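Local coordinates for protein 2,3-bisphosphoglycerate-independent phosphoglycerate mutase (Pyrococcus horikoshii, PDB 2ZKT) that probably catalyses the interconversion of 2-phosphoglycerate and 3-phosphoglycerate in glycolysis, and holds bound zinc and calcium ions, at residues L319-R322 / A323-I327; R390-G393 / H394-V397; A284-A287 / V288-L291; M236-T239 / E240-V244. All blocks are in the same frame, centred on the assembly; numbering follows the deposited sequence.

Contact 1. Residues L319-R322 / A323-I327; sequences LIER and ADRMI
The guanidinium of Arg325 folds back along its helix and touches two residues one turn earlier. One face lies over Glu321 O, which sits 3.7 Å above the plane and toward the rim. The CG of Arg322 meets the group at its edge, 3.5 Å from Arg325 NH1. A long salt bridge joins Arg325 NH2 to Glu321 OE1 at 3.7 Å. The carboxylate and guanidinium planes are 75° apart, so the two groups do not pair flat. Under these side chains run ordinary alpha-helical bonds, such as Met326 N to Arg322 O at 3.0 Å and Asp324 N to Ile320 O at 3.0 Å.

The stronger polar partners lie further out. Glu321 OE2 accepts a hydrogen bond from Asn33 N. Arg322 reaches Tyr276 O and the carboxylate of Glu280. Asp324 CG stands beside the carbonyl carbon (chi1 -161°), and its two oxygens accept hydrogen bonds from the amides of Asn36 and Met37 in the first turn of helix 35-43. Ile320 and Ile327 pack on Met37 of helix 35-43, Leu319 on Thr304 and Ala307 of helix 303-309, and Met326 on helix 280-291.

Contact 2. Residues R390-G393 / H394-V397; sequences RIRG and HDIV
Arg392 and Asp395 are joined by a reciprocal pair of hydrogen bonds where strand 391-392 turns into helix 396-403. Arg392 N donates a hydrogen bond to Asp395 OD2 at 2.9 Å, on the anti lone pair, away from the other oxygen. Asp395 N returns a bond to Arg392 O, also 2.9 Å. That donor stands well above the carbonyl plane, as does Ile396 N over Gly393 O at 3.3 Å. Both backbone bonds span three residues, which fits a tight turn. A water bridges the next step: it lies 2.7 Å from Gly393 O and accepts a bond from Val397 N at 2.9 Å. Gly393 O is therefore met by both the Ile396 amide and the water.

The histidine contributes a CH-pi contact. His394 CG lies between its backbone N and carbonyl carbon (chi1 52°), which lays the ring alongside Arg392. Arg392 CB sits over the face, 3.8 Å from the His394 ring centroid and 19° off the ring normal. The arginine then bends at chi2, and its far end leads away; the side chain also touches Lys53 and Pro54.

Apolar packing is slight: Ile391 CD1 comes within 4.5 Å of Ile396 CG1. Both isoleucines also rest on Leu363 of strand 361-366.

The chemistry is mostly that of backbone groups at a turn. The Asp395 carboxylate, probably charged, accepts the N-H of Arg392, while its own amide is paired in return; the arginine takes part through its backbone and the first carbons of its side chain.

Contact 3. Residues A284-A287 / V288-L291; sequences AKKA and VELL
Leu290 N meets Lys286 O at 2.9 Å, nearly straight (174° at the hydrogen). It is one of four successive i to i+4 bonds that make this stretch regular alpha-helix, close to the end of helix 280-291. Val288 N to Ala284 O is similar, at 3.0 Å and 170°.

On the outer side a small salt-bridge network joins Glu289 to two lysines. Both bridges are long: Lys285 NZ to Glu289 OE2 is 3.8 Å, and Lys286 NZ to Glu289 OE1 is 3.9 Å. Each carboxylate oxygen thus faces a different ammonium group. Lys285 gets there by bending at chi2 (-81°) and again at chi4, while Glu289 runs extended beyond CG. Such long bridges on an accessible surface are probably weak. They would still tend to balance the carboxylate charge.

The inner side is apolar. Ala284 and Val288 pack on helix 313-331, touching Tyr329. Leu290 faces strands 246-249 and 265-267, where it meets Ala247, Val249 and Tyr267. Lys286 shares part of that surface, because its aliphatic chain crosses Leu290 on the way to Glu289. There Lys286 CE lies 3.6 Å from Leu290 CD2.

Contact 4. Residues M236-T239 / E240-V244; sequences MKFT and EQWKV
Phe238 and Trp242 are brought together by different chi1 settings. Phe238 CG points away from its backbone N (chi1 -166°), whereas Trp242 CG stands beside its own backbone N (chi1 -56°). The two rings then meet one helical turn apart. The contact is edge-to-face: the edge of the indole is directed at the face of Phe238, and Trp242 CD1 lies over the centre, 3.8 Å above the Phe238 ring plane. The centroids of the Phe238 ring and the Trp242 five-membered ring are 4.8 Å apart, with the planes at 54°. Val244 CG2 adds an apolar touch at 4.2 Å from Phe238 CE2. Val397 and Met401 of helix 396-403 pack on both rings, and Phe264 and Phe296 also meet Phe238.

At the start of the helix, Glu240 reaches back toward the N-cap, its chain extended beyond CG. Its OE2 accepts a hydrogen bond from Lys237 N, of the N-cap residue, at 3.1 Å. The donor comes from above the carboxylate plane. Gln241 N to Lys237 O, 2.8 Å, then opens the helical bonding, and Trp242 N to Phe238 O follows.

At the other end Lys243 takes positive phi, and its ammonium group pairs with Glu408. Val244 N closes back on Thr239 O at 3.0 Å, in the carbonyl plane. A weak bond from Lys243 N to Glu240 O, 3.3 Å, lies inside it. Short helix 238-242 thus starts with Glu240, third after the N-cap, bonded to the Lys237 amide, and ends in a Schellman motif with Lys243 as C-prime.

In the fold
The four contacts form two touching pairs. Contacts 1 and 3 lie on neighbouring helices, where Met326 O packs 3.5 Å from Ala284 CB. Contacts 2 and 4 meet through Val397, whose CG1 is 3.6 Å from Trp242 NE1. The pairs stay apart: nearest atoms are about 14 Å from contact 2 to contact 3 and about 10 Å from contact 3 to contact 4. None holds a metal ligand. The side chain of Leu319 in contact 1 is about 12 Å from a zinc ion. It packs on helix 303-309, which supplies the zinc ligands Asp305 and His309. Gly393 in contact 2 lies about 13 Å from a zinc ion.

Contact 1. Residues L319-R322 / A323-I327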
loop_
_atom_site.group_PDB
_atom_site.type_symbol
_atom_site.label_atom_id
_atom_site.label_comp_id
_atom_site.label_asym_id
_atom_site.label_seq_id
_atom_site.Cartn_x
_atom_site.Cartn_y
_atom_site.Cartn_z
ATOM N N LEU B 319 0.058 0.909 8.783
ATOM C CA LEU B 319 -1.123 0.499 9.533
ATOM C C LEU B 319 -2.363 0.346 8.641
ATOM O O LEU B 319 -3.204 -0.523 8.862
ATOM C CB LEU B 319 -1.382 1.533 10.626
ATOM C CG LEU B 319 -0.311 1.452 11.721
ATOM C CD1 LEU B 319 -0.354 2.639 12.685
ATOM C CD2 LEU B 319 -0.427 0.185 12.573
ATOM N N ILE B 320 -2.492 1.255 7.634
ATOM C CA ILE B 320 -3.618 1.102 6.714
ATOM C C ILE B 320 -3.517 -0.230 5.964
ATOM O O ILE B 320 -4.508 -0.829 5.556
ATOM C CB ILE B 320 -3.669 2.289 5.718
ATOM C CG1 ILE B 320 -4.029 3.598 6.452
ATOM C CG2 ILE B 320 -4.764 2.036 4.657
ATOM C CD1 ILE B 320 -3.954 4.844 5.545
ATOM N N GLU B 321 -2.252 -0.683 5.776
ATOM C CA GLU B 321 -2.038 -1.972 5.113
ATOM C C GLU B 321 -2.479 -3.143 6.002
ATOM O O GLU B 321 -2.989 -4.148 5.527
ATOM C CB GLU B 321 -0.547 -2.111 4.738
ATOM C CG GLU B 321 -0.202 -1.433 3.399
ATOM C CD GLU B 321 1.265 -1.640 3.047
ATOM O OE1 GLU B 321 1.787 -2.718 3.284
ATOM O OE2 GLU B 321 1.864 -0.726 2.491
ATOM N N ARG B 322 -2.281 -3.014 7.314
ATOM C CA ARG B 322 -2.706 -4.074 8.229
ATOM C C ARG B 322 -4.239 -4.139 8.178
ATOM O O ARG B 322 -4.841 -5.217 8.257
ATOM C CB ARG B 322 -2.202 -3.780 9.655
ATOM C CG ARG B 322 -0.697 -4.021 9.806
ATOM C CD ARG B 322 -0.146 -3.572 11.157
ATOM N NE ARG B 322 -0.907 -4.123 12.281
ATOM C CZ ARG B 322 -0.734 -3.741 13.548
ATOM N NH1 ARG B 322 0.179 -2.813 13.840
ATOM N NH2 ARG B 322 -1.481 -4.269 14.517
ATOM N N ALA B 323 -4.871 -2.973 8.029
ATOM C CA ALA B 323 -6.325 -2.913 7.937
ATOM C C ALA B 323 -6.772 -3.603 6.642
ATOM O O ALA B 323 -7.768 -4.341 6.637
ATOM C CB ALA B 323 -6.804 -1.437 7.957
ATOM N N ASP B 324 -6.042 -3.379 5.543
ATOM C CA ASP B 324 -6.435 -4.005 4.281
ATOM C C ASP B 324 -6.462 -5.525 4.411
ATOM O O ASP B 324 -7.388 -6.183 3.912
ATOM C CB ASP B 324 -5.501 -3.598 3.127
ATOM C CG ASP B 324 -6.137 -3.834 1.751
ATOM O OD1 ASP B 324 -7.193 -3.213 1.472
ATOM O OD2 ASP B 324 -5.594 -4.638 0.947
ATOM N N ARG B 325 -5.459 -6.090 5.087
ATOM C CA ARG B 325 -5.414 -7.543 5.286
ATOM C C ARG B 325 -6.594 -7.956 6.174
ATOM O O ARG B 325 -7.229 -8.991 5.942
ATOM C CB ARG B 325 -4.088 -7.969 5.937
ATOM C CG ARG B 325 -2.862 -7.533 5.145
ATOM C CD ARG B 325 -1.560 -8.117 5.696
ATOM N NE ARG B 325 -0.411 -7.372 5.168
ATOM C CZ ARG B 325 0.246 -6.426 5.845
ATOM N NH1 ARG B 325 -0.122 -6.114 7.086
ATOM N NH2 ARG B 325 1.253 -5.768 5.269
ATOM N N MET B 326 -6.879 -7.139 7.191
ATOM C CA MET B 326 -8.001 -7.406 8.095
ATOM C C MET B 326 -9.269 -7.483 7.241
ATOM O O MET B 326 -10.084 -8.399 7.396
ATOM C CB MET B 326 -8.126 -6.275 9.139
ATOM C CG MET B 326 -9.392 -6.326 9.986
ATOM S SD MET B 326 -9.555 -4.900 11.115
ATOM C CE MET B 326 -10.148 -3.579 9.921
ATOM N N ILE B 327 -9.425 -6.517 6.330
ATOM C CA ILE B 327 -10.588 -6.475 5.437
ATOM C C ILE B 327 -10.552 -7.671 4.484
ATOM O O ILE B 327 -11.586 -8.279 4.201
ATOM C CB ILE B 327 -10.607 -5.152 4.623
ATOM C CG1 ILE B 327 -10.887 -3.976 5.578
ATOM C CG2 ILE B 327 -11.663 -5.219 3.505
ATOM C CD1 ILE B 327 -10.205 -2.681 5.185
#

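Contact 2. Residues R390-G393 / H394-V397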
loop_
_atom_site.group_PDB
_atom_site.type_symbol
_atom_site.label_atom_id
_atom_site.label_comp_id
_atom_site.label_asym_id
_atom_site.label_seq_id
_atom_site.Cartn_x
_atom_site.Cartn_y
_atom_site.Cartn_z
ATOM N N ARG B 390 -20.211 14.326 -2.706
ATOM C CA ARG B 390 -19.783 14.792 -1.387
ATOM C C ARG B 390 -21.013 14.827 -0.469
ATOM O O ARG B 390 -21.895 15.678 -0.626
ATOM C CB ARG B 390 -19.156 16.187 -1.493
ATOM C CG ARG B 390 -18.679 16.746 -0.160
ATOM C CD ARG B 390 -17.737 17.937 -0.355
ATOM N NE ARG B 390 -17.084 18.318 0.903
ATOM C CZ ARG B 390 -16.054 19.162 0.998
ATOM N NH1 ARG B 390 -15.536 19.734 -0.091
ATOM N NH2 ARG B 390 -15.539 19.436 2.192
ATOM N N ILE B 391 -21.064 13.894 0.485
ATOM C CA ILE B 391 -22.193 13.789 1.418
ATOM C C ILE B 391 -21.764 14.026 2.876
ATOM O O ILE B 391 -20.574 14.253 3.151
ATOM C CB ILE B 391 -22.816 12.381 1.327
ATOM C CG1 ILE B 391 -21.809 11.334 1.821
ATOM C CG2 ILE B 391 -23.185 12.069 -0.110
ATOM C CD1 ILE B 391 -22.260 9.909 1.577
ATOM N N ARG B 392 -22.731 13.980 3.797
ATOM C CA ARG B 392 -22.457 14.160 5.229
ATOM C C ARG B 392 -22.280 12.775 5.859
ATOM O O ARG B 392 -22.796 11.764 5.350
ATOM C CB ARG B 392 -23.618 14.886 5.954
ATOM C CG ARG B 392 -23.778 16.374 5.623
ATOM C CD ARG B 392 -22.558 17.199 6.039
ATOM N NE ARG B 392 -22.527 18.485 5.332
ATOM C CZ ARG B 392 -23.183 19.579 5.719
ATOM N NH1 ARG B 392 -23.920 19.559 6.830
ATOM N NH2 ARG B 392 -23.122 20.685 4.981
ATOM N N GLY B 393 -21.560 12.745 6.980
ATOM C CA GLY B 393 -21.325 11.491 7.673
ATOM C C GLY B 393 -22.621 10.823 8.094
ATOM O O GLY B 393 -22.706 9.595 8.076
ATOM N N HIS B 394 -23.633 11.614 8.462
ATOM C CA HIS B 394 -24.912 11.029 8.892
ATOM C C HIS B 394 -25.809 10.586 7.716
ATOM O O HIS B 394 -26.955 10.184 7.893
ATOM C CB HIS B 394 -25.662 11.983 9.865
ATOM C CG HIS B 394 -25.819 13.396 9.322
ATOM N ND1 HIS B 394 -26.614 13.708 8.265
ATOM C CD2 HIS B 394 -25.213 14.573 9.784
ATOM C CE1 HIS B 394 -26.491 15.042 8.098
ATOM N NE2 HIS B 394 -25.658 15.586 8.993
ATOM N N ASP B 395 -25.274 10.694 6.483
ATOM C CA ASP B 395 -25.964 10.153 5.309
ATOM C C ASP B 395 -25.634 8.671 5.072
ATOM O O ASP B 395 -26.318 7.964 4.341
ATOM C CB ASP B 395 -25.551 10.981 4.088
ATOM C CG ASP B 395 -26.204 12.357 4.168
ATOM O OD1 ASP B 395 -27.402 12.407 4.458
ATOM O OD2 ASP B 395 -25.517 13.352 3.946
ATOM N N ILE B 396 -24.503 8.244 5.678
ATOM C CA ILE B 396 -23.945 6.923 5.363
ATOM C C ILE B 396 -24.857 5.768 5.803
ATOM O O ILE B 396 -25.118 4.821 5.066
ATOM C CB ILE B 396 -22.586 6.807 6.068
ATOM C CG1 ILE B 396 -21.582 7.791 5.463
ATOM C CG2 ILE B 396 -22.011 5.384 5.877
ATOM C CD1 ILE B 396 -20.211 7.706 6.144
ATOM N N VAL B 397 -25.370 5.795 7.034
ATOM C CA VAL B 397 -26.226 4.716 7.501
ATOM C C VAL B 397 -27.518 4.643 6.676
ATOM O O VAL B 397 -27.914 3.558 6.227
ATOM C CB VAL B 397 -26.529 4.873 9.023
ATOM C CG1 VAL B 397 -27.679 3.946 9.445
ATOM C CG2 VAL B 397 -25.255 4.540 9.829
HETATM O O HOH W 1 -24.355 7.656 9.048
#

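Contact 3. Residues A284-A287 / V288-L291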
loop_
_atom_site.group_PDB
_atom_site.type_symbol
_atom_site.label_atom_id
_atom_site.label_comp_id
_atom_site.label_asym_id
_atom_site.label_seq_id
_atom_site.Cartn_x
_atom_site.Cartn_y
_atom_site.Cartn_z
ATOM N N ALA B 284 -11.489 -8.936 12.865
ATOM C CA ALA B 284 -12.133 -9.424 11.650
ATOM C C ALA B 284 -12.811 -10.755 11.944
ATOM O O ALA B 284 -13.963 -10.978 11.562
ATOM C CB ALA B 284 -11.100 -9.594 10.541
ATOM N N LYS B 285 -12.082 -11.636 12.630
ATOM C CA LYS B 285 -12.599 -12.953 12.988
ATOM C C LYS B 285 -13.937 -12.764 13.717
ATOM O O LYS B 285 -14.947 -13.393 13.363
ATOM C CB LYS B 285 -11.576 -13.679 13.880
ATOM C CG LYS B 285 -11.842 -15.167 14.112
ATOM C CD LYS B 285 -12.887 -15.401 15.203
ATOM C CE LYS B 285 -12.996 -16.884 15.569
ATOM N NZ LYS B 285 -13.462 -17.722 14.423
ATOM N N LYS B 286 -13.942 -11.872 14.710
ATOM C CA LYS B 286 -15.151 -11.595 15.487
ATOM C C LYS B 286 -16.278 -10.950 14.657
ATOM O O LYS B 286 -17.454 -11.324 14.804
ATOM C CB LYS B 286 -14.817 -10.697 16.694
ATOM C CG LYS B 286 -15.989 -10.478 17.648
ATOM C CD LYS B 286 -16.511 -11.808 18.189
ATOM C CE LYS B 286 -17.794 -11.629 18.990
ATOM N NZ LYS B 286 -18.367 -12.950 19.413
ATOM N N ALA B 287 -15.922 -9.981 13.800
ATOM C CA ALA B 287 -16.909 -9.297 12.952
ATOM C C ALA B 287 -17.695 -10.323 12.142
ATOM O O ALA B 287 -18.932 -10.262 12.064
ATOM C CB ALA B 287 -16.208 -8.317 12.006
ATOM N N VAL B 288 -16.968 -11.267 11.540
ATOM C CA VAL B 288 -17.581 -12.332 10.746
ATOM C C VAL B 288 -18.542 -13.173 11.601
ATOM O O VAL B 288 -19.627 -13.551 11.139
ATOM C CB VAL B 288 -16.510 -13.264 10.147
ATOM C CG1 VAL B 288 -17.178 -14.331 9.270
ATOM C CG2 VAL B 288 -15.509 -12.449 9.339
ATOM N N GLU B 289 -18.137 -13.470 12.840
ATOM C CA GLU B 289 -18.978 -14.251 13.753
ATOM C C GLU B 289 -20.292 -13.512 14.006
ATOM O O GLU B 289 -21.377 -14.067 13.812
ATOM C CB GLU B 289 -18.279 -14.469 15.108
ATOM C CG GLU B 289 -17.183 -15.533 15.138
ATOM C CD GLU B 289 -16.630 -15.745 16.547
ATOM O OE1 GLU B 289 -17.415 -16.132 17.450
ATOM O OE2 GLU B 289 -15.413 -15.518 16.757
ATOM N N LEU B 290 -20.176 -12.253 14.445
ATOM C CA LEU B 290 -21.339 -11.410 14.748
ATOM C C LEU B 290 -22.321 -11.240 13.582
ATOM O O LEU B 290 -23.527 -11.121 13.799
ATOM C CB LEU B 290 -20.880 -10.030 15.238
ATOM C CG LEU B 290 -20.080 -10.034 16.550
ATOM C CD1 LEU B 290 -19.452 -8.658 16.764
ATOM C CD2 LEU B 290 -20.991 -10.424 17.726
ATOM N N LEU B 291 -21.813 -11.226 12.349
ATOM C CA LEU B 291 -22.702 -11.076 11.199
ATOM C C LEU B 291 -23.737 -12.199 11.173
ATOM O O LEU B 291 -24.844 -12.025 10.657
ATOM C CB LEU B 291 -21.897 -11.061 9.885
ATOM C CG LEU B 291 -21.348 -9.683 9.453
ATOM C CD1 LEU B 291 -20.371 -9.844 8.294
ATOM C CD2 LEU B 291 -22.506 -8.777 9.037
#

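Contact 4. Residues M236-T239 / E240-V244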
loop_
_atom_site.group_PDB
_atom_site.type_symbol
_atom_site.label_atom_id
_atom_site.label_comp_id
_atom_site.label_asym_id
_atom_site.label_seq_id
_atom_site.Cartn_x
_atom_site.Cartn_y
_atom_site.Cartn_z
ATOM N N MET B 236 -34.408 8.291 19.269
ATOM C CA MET B 236 -34.492 6.888 19.650
ATOM C C MET B 236 -33.168 6.190 19.341
ATOM O O MET B 236 -32.315 6.731 18.630
ATOM C CB MET B 236 -35.639 6.209 18.890
ATOM C CG MET B 236 -35.547 6.320 17.376
ATOM S SD MET B 236 -37.019 5.643 16.568
ATOM C CE MET B 236 -38.076 7.099 16.561
ATOM N N LYS B 237 -32.998 4.983 19.873
ATOM C CA LYS B 237 -31.770 4.234 19.648
ATOM C C LYS B 237 -31.682 3.692 18.208
ATOM O O LYS B 237 -32.691 3.602 17.490
ATOM C CB LYS B 237 -31.667 3.092 20.672
ATOM C CG LYS B 237 -32.192 3.483 22.062
ATOM C CD LYS B 237 -31.519 2.703 23.193
ATOM C CE LYS B 237 -30.132 3.268 23.506
ATOM N NZ LYS B 237 -29.442 2.542 24.623
ATOM N N PHE B 238 -30.458 3.356 17.798
ATOM C CA PHE B 238 -30.174 2.828 16.462
ATOM C C PHE B 238 -31.050 1.597 16.173
ATOM O O PHE B 238 -31.762 1.540 15.161
ATOM C CB PHE B 238 -28.686 2.438 16.383
ATOM C CG PHE B 238 -28.179 2.195 14.982
ATOM C CD1 PHE B 238 -27.684 3.252 14.215
ATOM C CD2 PHE B 238 -28.163 0.906 14.448
ATOM C CE1 PHE B 238 -27.174 3.035 12.935
ATOM C CE2 PHE B 238 -27.658 0.668 13.165
ATOM C CZ PHE B 238 -27.156 1.742 12.404
ATOM N N THR B 239 -30.986 0.622 17.085
ATOM C CA THR B 239 -31.739 -0.632 16.982
ATOM C C THR B 239 -33.220 -0.429 16.689
ATOM O O THR B 239 -33.775 -1.080 15.797
ATOM C CB THR B 239 -31.618 -1.465 18.288
ATOM O OG1 THR B 239 -31.856 -0.606 19.419
ATOM C CG2 THR B 239 -30.224 -2.105 18.405
ATOM N N GLU B 240 -33.871 0.472 17.430
ATOM C CA GLU B 240 -35.295 0.699 17.204
ATOM C C GLU B 240 -35.542 1.557 15.972
ATOM O O GLU B 240 -36.483 1.313 15.208
ATOM C CB GLU B 240 -35.959 1.332 18.443
ATOM C CG GLU B 240 -35.407 2.680 18.869
ATOM C CD GLU B 240 -36.133 3.242 20.092
ATOM O OE1 GLU B 240 -37.379 3.398 20.020
ATOM O OE2 GLU B 240 -35.465 3.528 21.120
ATOM N N GLN B 241 -34.678 2.548 15.764
ATOM C CA GLN B 241 -34.820 3.445 14.620
ATOM C C GLN B 241 -34.890 2.656 13.303
ATOM O O GLN B 241 -35.788 2.867 12.485
ATOM C CB GLN B 241 -33.642 4.427 14.597
ATOM C CG GLN B 241 -33.689 5.461 13.488
ATOM C CD GLN B 241 -32.498 6.415 13.546
ATOM O OE1 GLN B 241 -32.307 7.247 12.651
ATOM N NE2 GLN B 241 -31.692 6.301 14.605
ATOM N N TRP B 242 -33.957 1.723 13.125
ATOM C CA TRP B 242 -33.894 0.921 11.906
ATOM C C TRP B 242 -34.441 -0.503 12.057
ATOM O O TRP B 242 -34.455 -1.271 11.089
ATOM C CB TRP B 242 -32.438 0.869 11.401
ATOM C CG TRP B 242 -31.837 2.240 11.169
ATOM C CD1 TRP B 242 -30.975 2.919 11.997
ATOM C CD2 TRP B 242 -32.082 3.110 10.046
ATOM N NE1 TRP B 242 -30.671 4.153 11.461
ATOM C CE2 TRP B 242 -31.335 4.297 10.265
ATOM C CE3 TRP B 242 -32.860 3.000 8.879
ATOM C CZ2 TRP B 242 -31.342 5.375 9.354
ATOM C CZ3 TRP B 242 -32.868 4.068 7.969
ATOM C CH2 TRP B 242 -32.111 5.240 8.216
ATOM N N LYS B 243 -34.883 -0.854 13.268
ATOM C CA LYS B 243 -35.450 -2.188 13.536
ATOM C C LYS B 243 -34.464 -3.300 13.171
ATOM O O LYS B 243 -34.758 -4.175 12.345
ATOM C CB LYS B 243 -36.751 -2.376 12.748
ATOM C CG LYS B 243 -37.767 -1.257 12.982
ATOM C CD LYS B 243 -38.981 -1.418 12.081
ATOM C CE LYS B 243 -39.971 -0.279 12.282
ATOM N NZ LYS B 243 -41.145 -0.403 11.372
ATOM N N VAL B 244 -33.298 -3.262 13.809
ATOM C CA VAL B 244 -32.256 -4.244 13.556
ATOM C C VAL B 244 -31.514 -4.591 14.850
ATOM O O VAL B 244 -31.634 -3.883 15.871
ATOM C CB VAL B 244 -31.192 -3.684 12.559
ATOM C CG1 VAL B 244 -31.840 -3.339 11.216
ATOM C CG2 VAL B 244 -30.514 -2.449 13.170
#